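Local coordinates for protein cytolethal distending toxin subunit A (Haemophilus ducreyi, PDB 1SR4) that forms, probably as a lectin-like heterodimer with CdtC, the part of a tripartite bacterial genotoxin required to deliver the CdtB subunit into host cells, at residues Gly118-Ala123 and Leu138-Glu143; Phe110-Gln115 and Phe142-Thr147; Gln51-Glu56 and Glu201-Asn206. All blocks are in the same frame, centred on the assembly; numbering follows the deposited sequence.

How the interactions relate
Interactions 1 and 2 are neighbours inside the ricin-type lectin domain, their centres 8 Å apart, and both use strand 142-146. They share Phe142, whose ring packs in both contacts and whose backbone pairs in interaction 2. Strands 110-114 and 120-124, consecutive in the chain, also join them directly: Val121 N lies 3.0 Å from Phe112 O, probably a hydrogen bond. Interaction 3 lies apart, its centre about 29 Å from that of interaction 1 and about 25 Å from that of interaction 2. Residues 51-56 lie near the start of the modelled chain and 201-206 end it, so both other contacts are nested within the loop interaction 3 closes; both segments meet CdtB and CdtC.

Interaction 1: Gly118-Ala123 and Leu138-Glu143; sequences GTCVEA and LAQEFE
Gln140 and Glu122 join their side chains through a hydrogen bond, NE2 to OE1 at 2.9 Å, within the beta-trefoil of this ricin-type lectin domain. The bond is nearly straight (162°) and lies near the amide plane, but it meets Glu122 OE1 on the anti side, tilted out of the carboxylate plane, and the two planes are turned 49° apart. Gln140 is further held through NE2 to Ile132 O and OE1 to Ser134 N, which fixes the amide's rotation beside the Cys120-Cys133 disulfide. A second direct bond runs from Ala123 N to Ala139 O at 2.9 Å, tying strand 120-124 to the 3-10 turn 138-140. Water 1 adds a bridge, donating to Val121 O and to Gln140 O.

Packing fills in around these bonds. Ala139 CB rests 3.8 Å from Glu122 CG, while Gln140 CB and CG pass alongside Val121 O. Because the Gln140 chain is extended beyond CG (chi2 -180°), its amide oxygen gets as far as Cys120 CB, at 3.4 Å. On the Phe142 side, Val121 O and the water lie at the ring edge, in plane. The Val121 and Phe142 side chains cross at about a right angle, CG1 touching CZ at 3.6 Å.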
ATOM      1  N   GLY A 118     -17.850  15.133   9.282  1.00 12.58           N
ATOM      2  CA  GLY A 118     -16.724  16.046   9.262  1.00 12.58           C
ATOM      3  C   GLY A 118     -16.045  16.221  10.608  1.00 11.11           C
ATOM      4  O   GLY A 118     -15.166  17.066  10.750  1.00 12.10           O
ATOM      5  N   THR A 119     -16.451  15.446  11.604  1.00 11.13           N
ATOM      6  CA  THR A 119     -15.816  15.543  12.921  1.00 11.38           C
ATOM      7  C   THR A 119     -14.605  14.600  12.975  1.00 12.84           C
ATOM      8  O   THR A 119     -14.406  13.765  12.082  1.00 12.26           O
ATOM      9  CB  THR A 119     -16.811  15.197  14.069  1.00 13.83           C
ATOM     10  OG1 THR A 119     -17.482  13.965  13.783  1.00 14.89           O
ATOM     11  CG2 THR A 119     -17.862  16.298  14.213  1.00 15.97           C
ATOM     12  N   CYS A 120     -13.797  14.732  14.021  1.00 11.21           N
ATOM     13  CA  CYS A 120     -12.588  13.921  14.170  1.00 11.72           C
ATOM     14  C   CYS A 120     -12.618  12.958  15.340  1.00 11.85           C
ATOM     15  O   CYS A 120     -13.218  13.260  16.388  1.00 10.04           O
ATOM     16  CB  CYS A 120     -11.370  14.838  14.327  1.00 14.14           C
ATOM     17  SG  CYS A 120     -10.775  15.485  12.740  1.00 19.27           S
ATOM     18  N   VAL A 121     -11.958  11.809  15.159  1.00  9.64           N
ATOM     19  CA  VAL A 121     -11.865  10.802  16.210  1.00  8.50           C
ATOM     20  C   VAL A 121     -11.008  11.464  17.271  1.00 10.38           C
ATOM     21  O   VAL A 121     -10.002  12.101  16.942  1.00 10.98           O
ATOM     22  CB  VAL A 121     -11.149   9.507  15.727  1.00  7.99           C
ATOM     23  CG1 VAL A 121     -10.765   8.652  16.930  1.00  6.28           C
ATOM     24  CG2 VAL A 121     -12.081   8.695  14.768  1.00  7.40           C
ATOM     25  N   GLU A 122     -11.393  11.318  18.537  1.00 10.84           N
ATOM     26  CA  GLU A 122     -10.642  11.942  19.634  1.00 11.65           C
ATOM     27  C   GLU A 122     -10.567  11.048  20.881  1.00 10.17           C
ATOM     28  O   GLU A 122     -11.584  10.515  21.332  1.00 10.91           O
ATOM     29  CB  GLU A 122     -11.308  13.270  20.015  1.00 12.41           C
ATOM     30  CG  GLU A 122     -10.490  14.092  21.005  1.00 16.12           C
ATOM     31  CD  GLU A 122     -11.087  15.455  21.289  1.00 19.41           C
ATOM     32  OE1 GLU A 122     -11.572  16.122  20.342  1.00 18.09           O
ATOM     33  OE2 GLU A 122     -11.050  15.869  22.474  1.00 24.21           O
ATOM     34  N   ALA A 123      -9.367  10.873  21.432  1.00  9.95           N
ATOM     35  CA  ALA A 123      -9.207  10.068  22.632  1.00 10.27           C
ATOM     36  C   ALA A 123      -9.787  10.889  23.780  1.00 12.70           C
ATOM     37  O   ALA A 123      -9.454  12.072  23.938  1.00 12.49           O
ATOM     38  CB  ALA A 123      -7.726   9.783  22.898  1.00 11.22           C
ATOM     39  N   LEU A 138      -3.804  17.356  20.353  1.00 17.31           N
ATOM     40  CA  LEU A 138      -3.028  16.123  20.368  1.00 15.72           C
ATOM     41  C   LEU A 138      -3.927  14.893  20.541  1.00 14.97           C
ATOM     42  O   LEU A 138      -3.628  13.820  20.011  1.00 14.30           O
ATOM     43  CB  LEU A 138      -1.990  16.171  21.497  1.00 16.41           C
ATOM     44  CG  LEU A 138      -0.833  15.173  21.397  1.00 17.65           C
ATOM     45  CD1 LEU A 138      -0.043  15.454  20.110  1.00 17.15           C
ATOM     46  CD2 LEU A 138       0.086  15.292  22.623  1.00 17.19           C
ATOM     47  N   ALA A 139      -5.027  15.046  21.280  1.00 14.56           N
ATOM     48  CA  ALA A 139      -5.954  13.924  21.502  1.00 13.43           C
ATOM     49  C   ALA A 139      -6.593  13.393  20.209  1.00 12.34           C
ATOM     50  O   ALA A 139      -7.183  12.309  20.203  1.00 12.28           O
ATOM     51  CB  ALA A 139      -7.054  14.321  22.502  1.00 12.31           C
ATOM     52  N   GLN A 140      -6.501  14.156  19.126  1.00 11.71           N
ATOM     53  CA  GLN A 140      -7.052  13.704  17.848  1.00 10.99           C
ATOM     54  C   GLN A 140      -5.961  13.105  16.948  1.00 11.80           C
ATOM     55  O   GLN A 140      -6.220  12.753  15.788  1.00 11.39           O
ATOM     56  CB  GLN A 140      -7.753  14.860  17.125  1.00 11.61           C
ATOM     57  CG  GLN A 140      -9.029  15.313  17.832  1.00 14.23           C
ATOM     58  CD  GLN A 140      -9.733  16.446  17.122  1.00 14.24           C
ATOM     59  OE1 GLN A 140      -9.283  16.933  16.079  1.00 15.68           O
ATOM     60  NE2 GLN A 140     -10.852  16.867  17.678  1.00 13.09           N
ATOM     61  N   GLU A 141      -4.751  12.970  17.491  1.00 12.17           N
ATOM     62  CA  GLU A 141      -3.636  12.404  16.744  1.00 13.23           C
ATOM     63  C   GLU A 141      -3.341  10.999  17.232  1.00 13.11           C
ATOM     64  O   GLU A 141      -3.324  10.743  18.440  1.00 13.32           O
ATOM     65  CB  GLU A 141      -2.389  13.276  16.896  1.00 16.11           C
ATOM     66  CG  GLU A 141      -2.460  14.617  16.164  1.00 19.57           C
ATOM     67  CD  GLU A 141      -1.084  15.246  16.002  1.00 22.50           C
ATOM     68  OE1 GLU A 141      -0.383  14.928  15.021  1.00 22.17           O
ATOM     69  OE2 GLU A 141      -0.690  16.041  16.878  1.00 26.34           O
ATOM     70  N   PHE A 142      -3.108  10.090  16.288  1.00 11.82           N
ATOM     71  CA  PHE A 142      -2.844   8.694  16.604  1.00 10.41           C
ATOM     72  C   PHE A 142      -1.626   8.146  15.868  1.00 10.33           C
ATOM     73  O   PHE A 142      -1.333   8.529  14.736  1.00 10.74           O
ATOM     74  CB  PHE A 142      -4.069   7.833  16.244  1.00  9.04           C
ATOM     75  CG  PHE A 142      -5.309   8.183  17.023  1.00 10.39           C
ATOM     76  CD1 PHE A 142      -5.616   7.512  18.205  1.00  8.95           C
ATOM     77  CD2 PHE A 142      -6.140   9.211  16.604  1.00  9.02           C
ATOM     78  CE1 PHE A 142      -6.732   7.858  18.959  1.00  8.60           C
ATOM     79  CE2 PHE A 142      -7.259   9.569  17.356  1.00 10.89           C
ATOM     80  CZ  PHE A 142      -7.553   8.883  18.544  1.00  9.82           C
ATOM     81  N   GLU A 143      -0.902   7.263  16.539  1.00 11.74           N
ATOM     82  CA  GLU A 143       0.249   6.611  15.938  1.00 14.26           C
ATOM     83  C   GLU A 143      -0.210   5.190  15.633  1.00 12.85           C
ATOM     84  O   GLU A 143      -0.705   4.496  16.516  1.00 13.49           O
ATOM     85  CB  GLU A 143       1.441   6.562  16.910  1.00 17.21           C
ATOM     86  CG  GLU A 143       2.612   5.741  16.343  1.00 26.21           C
ATOM     87  CD  GLU A 143       3.919   5.849  17.139  1.00 31.04           C
ATOM     88  OE1 GLU A 143       3.907   5.644  18.375  1.00 32.84           O
ATOM     89  OE2 GLU A 143       4.966   6.121  16.504  1.00 34.45           O
TER
HETATM   90  O   HOH W   1      -8.479  11.953  14.703  1.00  9.35           O

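Interaction 2: Phe110-Gln115 and Phe142-Thr147; sequences FRFVNQ and FELLPT
Phe142 N donates to Phe110 O over 2.7 Å, and Phe110 N returns a 2.8 Å bond to Phe142 O. Together they make a single antiparallel bridge, a hydrogen-bonded pair, in the core of the beta-trefoil. Both donors lie in the carbonyl planes of their acceptors, and both bonds are acceptably straight. The pairing stops there because the strands diverge: the axes of 110-114 and 142-146 stand 108° apart, and each strand continues in a different hairpin, the first with strand 99-103 and the second with strand 152-156.

In the angle between them the side chains form a buried apolar cluster. The Phe110 carbonyl oxygen, besides accepting the bond, lies in plane at the edge of the Phe142 ring, 3.9 Å from CD2. For Phe142, CG lies beside the backbone N and anti to the carbonyl carbon (chi1 -62°), a setting that brings CD2 near this oxygen. The same CD2 reaches the edge of the Phe112 ring, 4.2 Å from its CD2. Met101 touches Phe110, Phe112 and Leu144 within the chain, whereas Ser238 and Leu241 of the CdtB chain pack on Phe110 and Leu144, so the cluster extends to the subunit interface. Leu144 spans the two aromatic rings of strand 110-114 with one methyl, CD1, 4.3 Å from Phe112 CZ and 4.5 Å from Phe110 CD2.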
ATOM      1  N   PHE A 110      -1.504  10.356  12.626  1.00 13.54           N
ATOM      2  CA  PHE A 110      -2.661  10.475  11.758  1.00 12.57           C
ATOM      3  C   PHE A 110      -3.896  10.882  12.537  1.00 12.15           C
ATOM      4  O   PHE A 110      -3.984  10.689  13.760  1.00 12.84           O
ATOM      5  CB  PHE A 110      -2.933   9.135  11.076  1.00 11.44           C
ATOM      6  CG  PHE A 110      -1.844   8.711  10.142  1.00 12.78           C
ATOM      7  CD1 PHE A 110      -1.767   9.251   8.861  1.00 11.71           C
ATOM      8  CD2 PHE A 110      -0.869   7.798  10.554  1.00 14.41           C
ATOM      9  CE1 PHE A 110      -0.734   8.894   7.988  1.00 14.30           C
ATOM     10  CE2 PHE A 110       0.171   7.433   9.692  1.00 13.75           C
ATOM     11  CZ  PHE A 110       0.233   7.987   8.403  1.00 15.00           C
ATOM     12  N   ARG A 111      -4.842  11.458  11.816  1.00 11.74           N
ATOM     13  CA  ARG A 111      -6.107  11.848  12.399  1.00 12.17           C
ATOM     14  C   ARG A 111      -7.169  11.283  11.463  1.00 11.61           C
ATOM     15  O   ARG A 111      -6.890  11.016  10.283  1.00 12.23           O
ATOM     16  CB  ARG A 111      -6.220  13.351  12.497  1.00 13.93           C
ATOM     17  CG  ARG A 111      -6.458  14.034  11.191  1.00 18.00           C
ATOM     18  CD  ARG A 111      -6.967  15.412  11.477  1.00 23.15           C
ATOM     19  NE  ARG A 111      -7.256  16.173  10.273  1.00 22.99           N
ATOM     20  CZ  ARG A 111      -7.595  17.454  10.289  1.00 23.62           C
ATOM     21  NH1 ARG A 111      -7.684  18.092  11.450  1.00 21.37           N
ATOM     22  NH2 ARG A 111      -7.819  18.096   9.150  1.00 22.34           N
ATOM     23  N   PHE A 112      -8.375  11.092  11.990  1.00  9.58           N
ATOM     24  CA  PHE A 112      -9.481  10.516  11.231  1.00 10.51           C
ATOM     25  C   PHE A 112     -10.691  11.442  11.178  1.00 10.35           C
ATOM     26  O   PHE A 112     -11.273  11.777  12.209  1.00 11.55           O
ATOM     27  CB  PHE A 112      -9.877   9.180  11.859  1.00  7.28           C
ATOM     28  CG  PHE A 112      -8.769   8.158  11.849  1.00 11.98           C
ATOM     29  CD1 PHE A 112      -8.640   7.265  10.791  1.00 10.78           C
ATOM     30  CD2 PHE A 112      -7.832   8.121  12.883  1.00 12.73           C
ATOM     31  CE1 PHE A 112      -7.594   6.350  10.761  1.00 13.90           C
ATOM     32  CE2 PHE A 112      -6.776   7.206  12.866  1.00 15.03           C
ATOM     33  CZ  PHE A 112      -6.656   6.319  11.802  1.00 14.30           C
ATOM     34  N   VAL A 113     -11.069  11.826   9.966  1.00 11.60           N
ATOM     35  CA  VAL A 113     -12.193  12.731   9.737  1.00 10.51           C
ATOM     36  C   VAL A 113     -13.416  11.957   9.230  1.00 11.81           C
ATOM     37  O   VAL A 113     -13.344  11.256   8.223  1.00 10.31           O
ATOM     38  CB  VAL A 113     -11.789  13.795   8.706  1.00 10.40           C
ATOM     39  CG1 VAL A 113     -12.854  14.919   8.640  1.00 10.81           C
ATOM     40  CG2 VAL A 113     -10.412  14.363   9.089  1.00 12.28           C
ATOM     41  N   ASN A 114     -14.544  12.097   9.913  1.00 12.66           N
ATOM     42  CA  ASN A 114     -15.751  11.375   9.508  1.00 12.54           C
ATOM     43  C   ASN A 114     -16.257  11.820   8.143  1.00 12.18           C
ATOM     44  O   ASN A 114     -16.356  13.018   7.876  1.00 11.56           O
ATOM     45  CB  ASN A 114     -16.850  11.558  10.552  1.00 11.14           C
ATOM     46  CG  ASN A 114     -17.965  10.542  10.394  1.00 12.01           C
ATOM     47  OD1 ASN A 114     -19.008  10.820   9.794  1.00 11.21           O
ATOM     48  ND2 ASN A 114     -17.739   9.344  10.920  1.00 10.42           N
ATOM     49  N   GLN A 115     -16.591  10.858   7.284  1.00 10.64           N
ATOM     50  CA  GLN A 115     -17.066  11.186   5.945  1.00 10.98           C
ATOM     51  C   GLN A 115     -18.348  11.986   5.955  1.00 11.46           C
ATOM     52  O   GLN A 115     -18.491  12.938   5.204  1.00 10.57           O
ATOM     53  CB  GLN A 115     -17.321   9.924   5.105  1.00  8.04           C
ATOM     54  CG  GLN A 115     -17.925  10.253   3.750  1.00 11.03           C
ATOM     55  CD  GLN A 115     -18.084   9.047   2.851  1.00 12.71           C
ATOM     56  OE1 GLN A 115     -18.311   7.925   3.327  1.00 13.66           O
ATOM     57  NE2 GLN A 115     -17.986   9.268   1.542  1.00 10.95           N
ATOM     58  N   PHE A 142      -3.108  10.090  16.288  1.00 11.82           N
ATOM     59  CA  PHE A 142      -2.844   8.694  16.604  1.00 10.41           C
ATOM     60  C   PHE A 142      -1.626   8.146  15.868  1.00 10.33           C
ATOM     61  O   PHE A 142      -1.333   8.529  14.736  1.00 10.74           O
ATOM     62  CB  PHE A 142      -4.069   7.833  16.244  1.00  9.04           C
ATOM     63  CG  PHE A 142      -5.309   8.183  17.023  1.00 10.39           C
ATOM     64  CD1 PHE A 142      -5.616   7.512  18.205  1.00  8.95           C
ATOM     65  CD2 PHE A 142      -6.140   9.211  16.604  1.00  9.02           C
ATOM     66  CE1 PHE A 142      -6.732   7.858  18.959  1.00  8.60           C
ATOM     67  CE2 PHE A 142      -7.259   9.569  17.356  1.00 10.89           C
ATOM     68  CZ  PHE A 142      -7.553   8.883  18.544  1.00  9.82           C
ATOM     69  N   GLU A 143      -0.902   7.263  16.539  1.00 11.74           N
ATOM     70  CA  GLU A 143       0.249   6.611  15.938  1.00 14.26           C
ATOM     71  C   GLU A 143      -0.210   5.190  15.633  1.00 12.85           C
ATOM     72  O   GLU A 143      -0.705   4.496  16.516  1.00 13.49           O
ATOM     73  CB  GLU A 143       1.441   6.562  16.910  1.00 17.21           C
ATOM     74  CG  GLU A 143       2.612   5.741  16.343  1.00 26.21           C
ATOM     75  CD  GLU A 143       3.919   5.849  17.139  1.00 31.04           C
ATOM     76  OE1 GLU A 143       3.907   5.644  18.375  1.00 32.84           O
ATOM     77  OE2 GLU A 143       4.966   6.121  16.504  1.00 34.45           O
ATOM     78  N   LEU A 144      -0.083   4.751  14.390  1.00 13.47           N
ATOM     79  CA  LEU A 144      -0.475   3.382  14.073  1.00 11.60           C
ATOM     80  C   LEU A 144       0.802   2.568  14.020  1.00 11.75           C
ATOM     81  O   LEU A 144       1.732   2.897  13.284  1.00 12.20           O
ATOM     82  CB  LEU A 144      -1.227   3.312  12.739  1.00 14.76           C
ATOM     83  CG  LEU A 144      -2.726   3.635  12.820  1.00 16.13           C
ATOM     84  CD1 LEU A 144      -2.928   5.032  13.400  1.00 15.08           C
ATOM     85  CD2 LEU A 144      -3.352   3.524  11.434  1.00 15.26           C
ATOM     86  N   LEU A 145       0.843   1.519  14.828  1.00 11.14           N
ATOM     87  CA  LEU A 145       1.996   0.647  14.935  1.00 11.13           C
ATOM     88  C   LEU A 145       1.747  -0.634  14.136  1.00 11.00           C
ATOM     89  O   LEU A 145       0.852  -1.412  14.450  1.00 10.39           O
ATOM     90  CB  LEU A 145       2.227   0.302  16.409  1.00 13.30           C
ATOM     91  CG  LEU A 145       2.041   1.414  17.463  1.00 16.10           C
ATOM     92  CD1 LEU A 145       2.032   0.798  18.863  1.00 16.82           C
ATOM     93  CD2 LEU A 145       3.145   2.444  17.346  1.00 16.39           C
ATOM     94  N   PRO A 146       2.544  -0.874  13.100  1.00  9.84           N
ATOM     95  CA  PRO A 146       2.341  -2.091  12.305  1.00 10.79           C
ATOM     96  C   PRO A 146       2.675  -3.349  13.092  1.00 10.89           C
ATOM     97  O   PRO A 146       3.538  -3.322  13.969  1.00  9.17           O
ATOM     98  CB  PRO A 146       3.284  -1.884  11.113  1.00 10.94           C
ATOM     99  CG  PRO A 146       4.447  -1.136  11.742  1.00 11.39           C
ATOM    100  CD  PRO A 146       3.733  -0.122  12.654  1.00 10.85           C
ATOM    101  N   THR A 147       1.971  -4.439  12.795  1.00 10.99           N
ATOM    102  CA  THR A 147       2.233  -5.717  13.459  1.00 11.48           C
ATOM    103  C   THR A 147       2.858  -6.593  12.379  1.00 12.05           C
ATOM    104  O   THR A 147       2.841  -6.220  11.198  1.00 12.09           O
ATOM    105  CB  THR A 147       0.954  -6.409  13.924  1.00 10.93           C
ATOM    106  OG1 THR A 147       0.218  -6.861  12.782  1.00 11.99           O
ATOM    107  CG2 THR A 147       0.087  -5.455  14.748  1.00 10.00           C
TER

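Interaction 3: Gln51-Glu56 and Glu201-Asn206; sequences QVLPSE and EATAVN
Leu53 and Thr203 make the close part of this small contact, which buries 152 Å² in all. The Thr203 methyl, CG2, sits 3.6 Å from both CG and CD2 of Leu53, the two side chains meeting at a slant. Thr203 OG1 lies beside the backbone N (chi1 -59°), which leaves CG2 anti to that N and turned to the leucine; OG1 is 4.0 Å from Pro54 CD. Leu53 CD2 also reaches Val205 CG1, more loosely, at 4.2 Å.

No direct hydrogen bond joins the two segments, and their nearest CA atoms, those of Leu53 and Thr203, are 6.9 Å apart. They belong to a loop near the start of the modelled chain and to its C-terminal end, about 21 Å from the chain's centre, and the other subunits bond to several of their backbone atoms. Ala202 and Thr203 pair in an antiparallel ladder with a strand of CdtC, continuing the sheet across the interface; Asn101 of CdtC bonds to both Pro54 O and Thr203 N. Thr75 of CdtB packs on Leu53.

On the looser side a single water, water 2, stands between the segments, 3.0 Å from Thr203 OG1 and bonding only weakly to Val52 O, at 3.5 Å.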
ATOM      1  N   GLN A  51     -17.498  10.353 -18.683  1.00 15.17           N
ATOM      2  CA  GLN A  51     -18.441   9.497 -17.987  1.00 16.34           C
ATOM      3  C   GLN A  51     -18.186   9.631 -16.494  1.00 17.30           C
ATOM      4  O   GLN A  51     -17.118  10.065 -16.067  1.00 15.44           O
ATOM      5  CB  GLN A  51     -18.279   8.035 -18.415  1.00 18.11           C
ATOM      6  CG  GLN A  51     -18.533   7.824 -19.900  1.00 23.10           C
ATOM      7  CD  GLN A  51     -19.945   8.223 -20.296  1.00 25.89           C
ATOM      8  OE1 GLN A  51     -20.904   7.513 -20.000  1.00 26.25           O
ATOM      9  NE2 GLN A  51     -20.080   9.376 -20.949  1.00 25.46           N
ATOM     10  N   VAL A  52     -19.191   9.278 -15.712  1.00 17.55           N
ATOM     11  CA  VAL A  52     -19.092   9.334 -14.265  1.00 19.45           C
ATOM     12  C   VAL A  52     -18.254   8.169 -13.714  1.00 18.61           C
ATOM     13  O   VAL A  52     -18.515   7.017 -14.040  1.00 19.47           O
ATOM     14  CB  VAL A  52     -20.504   9.248 -13.625  1.00 20.52           C
ATOM     15  CG1 VAL A  52     -20.396   9.228 -12.092  1.00 21.95           C
ATOM     16  CG2 VAL A  52     -21.354  10.423 -14.083  1.00 23.10           C
ATOM     17  N   LEU A  53     -17.239   8.480 -12.907  1.00 17.94           N
ATOM     18  CA  LEU A  53     -16.400   7.472 -12.225  1.00 16.05           C
ATOM     19  C   LEU A  53     -15.777   8.253 -11.069  1.00 16.52           C
ATOM     20  O   LEU A  53     -14.670   8.766 -11.179  1.00 17.99           O
ATOM     21  CB  LEU A  53     -15.306   6.887 -13.133  1.00 15.50           C
ATOM     22  CG  LEU A  53     -14.919   5.445 -12.741  1.00 18.19           C
ATOM     23  CD1 LEU A  53     -13.807   4.913 -13.623  1.00 16.81           C
ATOM     24  CD2 LEU A  53     -14.455   5.415 -11.280  1.00 18.43           C
ATOM     25  N   PRO A  54     -16.494   8.337  -9.938  1.00 17.46           N
ATOM     26  CA  PRO A  54     -16.108   9.053  -8.716  1.00 17.81           C
ATOM     27  C   PRO A  54     -14.717   8.758  -8.164  1.00 18.91           C
ATOM     28  O   PRO A  54     -14.333   7.600  -8.022  1.00 19.03           O
ATOM     29  CB  PRO A  54     -17.196   8.651  -7.708  1.00 18.09           C
ATOM     30  CG  PRO A  54     -18.315   8.090  -8.552  1.00 20.32           C
ATOM     31  CD  PRO A  54     -17.585   7.389  -9.652  1.00 16.71           C
ATOM     32  N   SER A  55     -13.972   9.814  -7.848  1.00 19.58           N
ATOM     33  CA  SER A  55     -12.650   9.667  -7.254  1.00 20.59           C
ATOM     34  C   SER A  55     -12.796   9.849  -5.733  1.00 19.54           C
ATOM     35  O   SER A  55     -11.995   9.356  -4.955  1.00 21.59           O
ATOM     36  CB  SER A  55     -11.696  10.736  -7.807  1.00 21.95           C
ATOM     37  OG  SER A  55     -12.221  12.037  -7.583  1.00 24.61           O
ATOM     38  N   GLU A  56     -13.841  10.553  -5.322  1.00 19.72           N
ATOM     39  CA  GLU A  56     -14.079  10.833  -3.912  1.00 18.42           C
ATOM     40  C   GLU A  56     -14.031   9.605  -2.978  1.00 16.16           C
ATOM     41  O   GLU A  56     -13.430   9.671  -1.904  1.00 16.36           O
ATOM     42  CB  GLU A  56     -15.417  11.555  -3.760  1.00 21.71           C
ATOM     43  CG  GLU A  56     -15.587  12.292  -2.441  1.00 30.51           C
ATOM     44  CD  GLU A  56     -14.493  13.324  -2.210  1.00 34.76           C
ATOM     45  OE1 GLU A  56     -14.136  14.029  -3.181  1.00 37.00           O
ATOM     46  OE2 GLU A  56     -13.997  13.441  -1.063  1.00 37.98           O
ATOM     47  N   GLU A 201     -20.537   2.112  -2.327  1.00 10.80           N
ATOM     48  CA  GLU A 201     -20.703   1.427  -3.610  1.00 12.73           C
ATOM     49  C   GLU A 201     -19.346   1.641  -4.281  1.00 12.32           C
ATOM     50  O   GLU A 201     -18.796   2.749  -4.238  1.00 11.08           O
ATOM     51  CB  GLU A 201     -21.784   2.085  -4.465  1.00 15.99           C
ATOM     52  CG  GLU A 201     -23.201   1.847  -3.966  1.00 25.01           C
ATOM     53  CD  GLU A 201     -23.854   0.653  -4.638  1.00 28.66           C
ATOM     54  OE1 GLU A 201     -23.872   0.599  -5.892  1.00 33.89           O
ATOM     55  OE2 GLU A 201     -24.357  -0.229  -3.919  1.00 32.81           O
ATOM     56  N   ALA A 202     -18.815   0.582  -4.884  1.00 11.11           N
ATOM     57  CA  ALA A 202     -17.500   0.625  -5.526  1.00 10.32           C
ATOM     58  C   ALA A 202     -17.639   0.579  -7.036  1.00 10.79           C
ATOM     59  O   ALA A 202     -18.513  -0.104  -7.557  1.00 11.49           O
ATOM     60  CB  ALA A 202     -16.664  -0.570  -5.052  1.00  7.87           C
ATOM     61  N   THR A 203     -16.781   1.311  -7.736  1.00 11.47           N
ATOM     62  CA  THR A 203     -16.825   1.327  -9.188  1.00  9.76           C
ATOM     63  C   THR A 203     -15.559   0.625  -9.677  1.00 10.93           C
ATOM     64  O   THR A 203     -14.456   0.987  -9.268  1.00  9.01           O
ATOM     65  CB  THR A 203     -16.871   2.792  -9.731  1.00 10.74           C
ATOM     66  OG1 THR A 203     -18.025   3.466  -9.205  1.00 10.41           O
ATOM     67  CG2 THR A 203     -16.939   2.805 -11.261  1.00 10.67           C
ATOM     68  N   ALA A 204     -15.718  -0.395 -10.523  1.00  9.39           N
ATOM     69  CA  ALA A 204     -14.568  -1.126 -11.072  1.00  9.57           C
ATOM     70  C   ALA A 204     -13.748  -0.212 -11.979  1.00 11.00           C
ATOM     71  O   ALA A 204     -14.303   0.542 -12.788  1.00 10.85           O
ATOM     72  CB  ALA A 204     -15.042  -2.354 -11.863  1.00 10.66           C
ATOM     73  N   VAL A 205     -12.427  -0.292 -11.856  1.00 11.38           N
ATOM     74  CA  VAL A 205     -11.541   0.553 -12.636  1.00 12.18           C
ATOM     75  C   VAL A 205     -10.612  -0.236 -13.547  1.00 12.34           C
ATOM     76  O   VAL A 205      -9.626   0.301 -14.038  1.00 13.04           O
ATOM     77  CB  VAL A 205     -10.686   1.464 -11.724  1.00 10.84           C
ATOM     78  CG1 VAL A 205     -11.571   2.432 -10.990  1.00  8.67           C
ATOM     79  CG2 VAL A 205      -9.881   0.621 -10.734  1.00 12.37           C
ATOM     80  N   ASN A 206     -10.946  -1.505 -13.774  1.00 13.94           N
ATOM     81  CA  ASN A 206     -10.161  -2.379 -14.645  1.00 13.93           C
ATOM     82  C   ASN A 206     -10.227  -1.899 -16.093  1.00 15.08           C
ATOM     83  O   ASN A 206     -11.222  -1.242 -16.448  1.00 15.41           O
ATOM     84  CB  ASN A 206     -10.687  -3.825 -14.564  1.00 12.33           C
ATOM     85  CG  ASN A 206     -12.202  -3.938 -14.837  1.00 12.84           C
ATOM     86  OD1 ASN A 206     -13.013  -3.205 -14.267  1.00 10.89           O
ATOM     87  ND2 ASN A 206     -12.577  -4.886 -15.695  1.00 11.22           N
ATOM     88  OXT ASN A 206      -9.292  -2.202 -16.860  1.00 17.15           O
TER
HETATM   89  O   HOH W   2     -19.381   5.352 -11.119  1.00 40.73           O